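Local atomic coordinates of metallo-beta-lactamase 1 (Acinetobacter baumannii, PDB entry 5MMD), a protein that probably catalyses the zinc-dependent hydrolysis of beta-lactam antibiotics to substituted beta-amino acids. Residues S79-D82 with K83-I87; D56-K59 with L60-I64. All coordinates share one frame; numbering follows the deposited sequence.

Interaction 1 of 2, residues S79-D82 with K83-I87; sequences SHED and KTAGI. With ZN (zinc ion), chain E; ZN (zinc ion), chain C.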
loop_
_atom_site.group_PDB
_atom_site.type_symbol
_atom_site.label_atom_id
_atom_site.label_comp_id
_atom_site.label_asym_id
_atom_site.label_seq_id
_atom_site.Cartn_x
_atom_site.Cartn_y
_atom_site.Cartn_z
ATOM N N SER A 79 3.206 8.456 1.340
ATOM C CA SER A 79 3.780 9.012 2.558
ATOM C C SER A 79 2.910 8.926 3.829
ATOM O O SER A 79 3.458 9.008 4.935
ATOM C CB SER A 79 4.151 10.494 2.329
ATOM O OG SER A 79 2.991 11.279 2.167
ATOM N N HIS A 80 1.591 8.739 3.688
ATOM C CA HIS A 80 0.683 8.818 4.858
ATOM C C HIS A 80 1.025 7.802 5.951
ATOM O O HIS A 80 1.554 6.707 5.698
ATOM C CB HIS A 80 -0.772 8.678 4.437
ATOM C CG HIS A 80 -1.299 9.877 3.704
ATOM N ND1 HIS A 80 -2.414 9.832 2.896
ATOM C CD2 HIS A 80 -0.857 11.157 3.675
ATOM C CE1 HIS A 80 -2.642 11.039 2.409
ATOM N NE2 HIS A 80 -1.702 11.855 2.853
ATOM N N GLU A 81 0.783 8.239 7.175
ATOM C CA GLU A 81 1.136 7.498 8.374
ATOM C C GLU A 81 0.581 6.064 8.408
ATOM O O GLU A 81 1.200 5.197 9.013
ATOM C CB GLU A 81 0.644 8.258 9.589
ATOM C CG GLU A 81 1.153 7.768 10.919
ATOM C CD GLU A 81 2.625 8.021 11.164
ATOM O OE1 GLU A 81 3.091 7.581 12.229
ATOM O OE2 GLU A 81 3.310 8.691 10.358
ATOM N N ASP A 82 -0.550 5.813 7.747
ATOM C CA ASP A 82 -1.110 4.462 7.777
ATOM C C ASP A 82 -0.203 3.458 7.029
ATOM O O ASP A 82 -0.329 2.277 7.260
ATOM C CB ASP A 82 -2.574 4.393 7.243
ATOM C CG ASP A 82 -2.777 4.989 5.860
ATOM O OD1 ASP A 82 -2.070 5.971 5.537
ATOM O OD2 ASP A 82 -3.724 4.530 5.130
ATOM N N LYS A 83 0.719 3.917 6.199
ATOM C CA LYS A 83 1.582 3.006 5.404
ATOM C C LYS A 83 3.081 3.139 5.714
ATOM O O LYS A 83 3.902 2.318 5.250
ATOM C CB LYS A 83 1.355 3.268 3.917
ATOM C CG LYS A 83 -0.067 3.216 3.429
ATOM C CD LYS A 83 -0.827 1.935 3.829
ATOM C CE LYS A 83 -2.252 1.967 3.260
ATOM N NZ LYS A 83 -3.047 0.879 3.807
ATOM N N THR A 84 3.430 4.160 6.505
ATOM C CA THR A 84 4.805 4.495 6.838
ATOM C C THR A 84 5.085 4.530 8.334
ATOM O O THR A 84 6.194 4.851 8.724
ATOM C CB THR A 84 5.209 5.886 6.314
ATOM O OG1 THR A 84 4.359 6.885 6.914
ATOM C CG2 THR A 84 5.132 5.941 4.768
ATOM N N ALA A 85 4.104 4.242 9.186
ATOM C CA ALA A 85 4.329 4.459 10.619
ATOM C C ALA A 85 5.505 3.656 11.126
ATOM O O ALA A 85 6.163 4.058 12.082
ATOM C CB ALA A 85 3.065 4.131 11.475
ATOM N N GLY A 86 5.755 2.503 10.525
ATOM C CA GLY A 86 6.773 1.624 11.043
ATOM C C GLY A 86 8.154 1.809 10.451
ATOM O O GLY A 86 9.082 1.095 10.846
ATOM N N ILE A 87 8.300 2.738 9.513
ATOM C CA ILE A 87 9.597 2.932 8.861
ATOM C C ILE A 87 10.733 3.217 9.843
ATOM O O ILE A 87 11.798 2.612 9.720
ATOM C CB ILE A 87 9.566 4.034 7.832
ATOM C CG1 ILE A 87 8.750 3.552 6.639
ATOM C CG2 ILE A 87 11.040 4.382 7.427
ATOM C CD1 ILE A 87 8.582 4.498 5.542
HETATM ZN ZN ZN E . -3.237 8.086 2.289
HETATM ZN ZN ZN C . -4.692 5.193 3.513
HETATM O O HOH W 1 5.611 8.529 8.621
HETATM O O HOH W 2 5.067 6.052 13.989
HETATM O O HOH W 3 -4.099 7.172 3.582
#

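Interaction 2 of 2, residues D56-K59 with L60-I64; sequences DTEK and LVDWI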
loop_
_atom_site.group_PDB
_atom_site.type_symbol
_atom_site.label_atom_id
_atom_site.label_comp_id
_atom_site.label_asym_id
_atom_site.label_seq_id
_atom_site.Cartn_x
_atom_site.Cartn_y
_atom_site.Cartn_z
ATOM N N ASP A 56 2.547 -2.309 16.233
ATOM C CA ASP A 56 2.038 -3.327 15.325
ATOM C C ASP A 56 3.068 -3.696 14.238
ATOM O O ASP A 56 3.020 -4.793 13.720
ATOM C CB ASP A 56 0.717 -2.879 14.694
ATOM C CG ASP A 56 -0.432 -2.927 15.685
ATOM O OD1 ASP A 56 -0.458 -3.842 16.523
ATOM O OD2 ASP A 56 -1.272 -2.028 15.662
ATOM N N THR A 57 3.986 -2.797 13.913
ATOM C CA THR A 57 5.056 -3.116 12.975
ATOM C C THR A 57 5.952 -4.154 13.650
ATOM O O THR A 57 6.238 -5.185 13.060
ATOM C CB THR A 57 5.875 -1.884 12.528
ATOM O OG1 THR A 57 5.025 -1.002 11.789
ATOM C CG2 THR A 57 7.062 -2.313 11.617
ATOM N N GLU A 58 6.335 -3.927 14.909
ATOM C CA GLU A 58 7.080 -4.957 15.642
ATOM C C GLU A 58 6.306 -6.269 15.696
ATOM O O GLU A 58 6.910 -7.343 15.536
ATOM C CB GLU A 58 7.436 -4.537 17.079
ATOM C CG GLU A 58 8.165 -5.679 17.832
ATOM C CD GLU A 58 7.228 -6.626 18.620
ATOM O OE1 GLU A 58 6.068 -6.234 18.889
ATOM O OE2 GLU A 58 7.631 -7.780 18.967
ATOM N N LYS A 59 4.989 -6.211 15.920
ATOM C CA LYS A 59 4.204 -7.439 15.991
ATOM C C LYS A 59 4.230 -8.200 14.677
ATOM O O LYS A 59 4.194 -9.446 14.678
ATOM C CB LYS A 59 2.735 -7.154 16.378
ATOM C CG LYS A 59 2.557 -6.703 17.795
ATOM C CD LYS A 59 1.069 -6.403 18.089
ATOM C CE LYS A 59 0.809 -6.226 19.571
ATOM N NZ LYS A 59 1.420 -4.988 20.121
ATOM N N LEU A 60 4.264 -7.467 13.571
ATOM C CA LEU A 60 4.233 -8.066 12.246
ATOM C C LEU A 60 5.559 -8.754 11.979
ATOM O O LEU A 60 5.604 -9.892 11.514
ATOM C CB LEU A 60 3.927 -7.010 11.184
ATOM C CG LEU A 60 3.836 -7.522 9.738
ATOM C CD1 LEU A 60 2.677 -8.482 9.491
ATOM C CD2 LEU A 60 3.818 -6.304 8.754
ATOM N N VAL A 61 6.629 -8.078 12.343
ATOM C CA VAL A 61 7.970 -8.587 12.134
ATOM C C VAL A 61 8.175 -9.812 12.991
ATOM O O VAL A 61 8.769 -10.789 12.536
ATOM C CB VAL A 61 9.041 -7.510 12.437
ATOM C CG1 VAL A 61 10.414 -8.117 12.487
ATOM C CG2 VAL A 61 8.974 -6.469 11.355
ATOM N N ASP A 62 7.641 -9.779 14.209
ATOM C CA ASP A 62 7.711 -10.940 15.095
ATOM C C ASP A 62 6.909 -12.130 14.524
ATOM O O ASP A 62 7.347 -13.289 14.593
ATOM C CB ASP A 62 7.198 -10.581 16.493
ATOM C CG ASP A 62 7.341 -11.734 17.473
ATOM O OD1 ASP A 62 8.410 -12.379 17.492
ATOM O OD2 ASP A 62 6.381 -12.003 18.224
ATOM N N TRP A 63 5.738 -11.840 13.968
ATOM C CA TRP A 63 4.927 -12.867 13.335
ATOM C C TRP A 63 5.718 -13.544 12.199
ATOM O O TRP A 63 5.788 -14.776 12.124
ATOM C CB TRP A 63 3.621 -12.275 12.809
ATOM C CG TRP A 63 2.752 -13.291 12.138
ATOM C CD1 TRP A 63 1.836 -14.122 12.739
ATOM C CD2 TRP A 63 2.717 -13.602 10.745
ATOM N NE1 TRP A 63 1.243 -14.935 11.801
ATOM C CE2 TRP A 63 1.761 -14.637 10.570
ATOM C CE3 TRP A 63 3.394 -13.111 9.623
ATOM C CZ2 TRP A 63 1.476 -15.175 9.339
ATOM C CZ3 TRP A 63 3.107 -13.664 8.393
ATOM C CH2 TRP A 63 2.155 -14.675 8.261
ATOM N N ILE A 64 6.300 -12.729 11.331
ATOM C CA ILE A 64 7.128 -13.210 10.217
ATOM C C ILE A 64 8.282 -14.083 10.703
ATOM O O ILE A 64 8.560 -15.142 10.133
ATOM C CB ILE A 64 7.677 -12.011 9.396
ATOM C CG1 ILE A 64 6.529 -11.276 8.711
ATOM C CG2 ILE A 64 8.692 -12.459 8.349
ATOM C CD1 ILE A 64 6.989 -10.004 7.993
#

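Interaction 1 of 2, residues S79-D82 with K83-I87
Lys83 N reaches back to His80 O at 3.0 Å in a nearly straight bond (164°), donating from above the carbonyl plane. This closes the short helical turn at the end of the zinc-binding His-x-His-x-Asp motif (His78, His80, Asp82) of metallo-beta-lactamases. The turn is packed tightly on its inner side. Thr84 turns OG1 between its own N and carbonyl carbon (chi1 61°), which brings it to the carbonyl oxygens of Ser79 and His80 together, 3.0 Å from Ser79 O and 3.1 Å from His80 O. Thr84 N adds a weak bond to His80 O, and Ala85 N another to Glu81 O. Lys83 bends at chi2 and runs back across Asp82, its CE 3.5 Å from Asp82 OD2, while its NZ is held by Ser34 OG, Asn35 O and Gly200 O.

The other flank is loose and wet. Exposed Glu81 sends its carboxylate over Ala85, with OE1 3.5 Å from Ala85 CB. Two waters complete the link: one joins Glu81 OE2 to Thr84 OG1, the other donates to both Glu81 OE1 and Ala85 O.

At the metal end His80 ND1 and Asp82 OD2 bind different zinc ions, which share one water. The His80 ring is further fixed by a hydrogen bond from NE2 to Glu174. Asp82 uses both its oxygens at the site: OD2 binds its zinc at 2.0 Å, and OD1 accepts a hydrogen bond from the bridging water at 3.1 Å.

Interaction 2 of 2, residues D56-K59 with L60-I64
Leu60 N donates to Asp56 O at 3.0 Å, the first of four successive i to i+4 bonds between the two halves of this helical stretch, and makes a second, weak one to Thr57 O. Its CB rests against the same two carbonyl oxygens. With CG anti to the backbone N (chi1 -179°), the isobutyl end leads off the helix onto Ile47, Val10 and Leu8.

Val61 follows with N to Thr57 O, also 3.0 Å, the donor lying nearly in line with the carbonyl bond. CG2 lies against the same carbonyl, 3.5 Å from Thr57 O. Beyond the two segments, Val61 and Thr57 both meet Trp89 of helix 87-92, while Thr57 OG1 is bonded to Ser53 O near the start of the helix. The helix is the crossover of a beta-alpha-beta unit, between strands 44-48 and 70-75; Leu60 and Ile64 face strand 44-48, while Thr57 and Val61 face helix 87-92.

Asp62 belongs to the outer side. Its N bonds to Glu58 O at 2.9 Å, and its CB lies 3.4 Å from that oxygen. The Glu58 chain, bent at chi2 (-91°), runs alongside Asp62 in the same direction, with the carboxylate planes only 17° apart. OE2 of Glu58 is 3.8 Å from Asp62 CB and 4.5 Å from Asp62 OD2, a like-charge approach that may raise their pKa values slightly.

Trp63 N bonds to Lys59 O, and Trp63 CB touches that carbonyl before the indole swings away to Val10 and meets Phe18 edge-to-face. Lys59 turns its ammonium back to Ser55 OG. Ile64 continues the i to i+4 series, N to Leu60 O at 2.9 Å, and packs its side chain on Ala45, Ile47 and Tyr69.

In the fold
Interaction 2 comes first in the chain, on the helix before strand 70-75, and interaction 1 follows on the loop and short helical turn beyond that strand. Their centres lie about 15 Å apart, yet they meet directly: Gly86 CA packs on Thr57 OG1 at 3.2 Å. The loop leading into helix 54-66 also joins them, since Thr50 hydrogen-bonds with Lys83 and Gly86. Only interaction 1 supplies zinc ligands; His78 and His140 complete the protein ligands around the metal of His80, Cys159 and His201 those around the metal of Asp82. Helix 54-66 supplies no metal ligand; the Thr57 side chain is about 10 Å from that of Asp82.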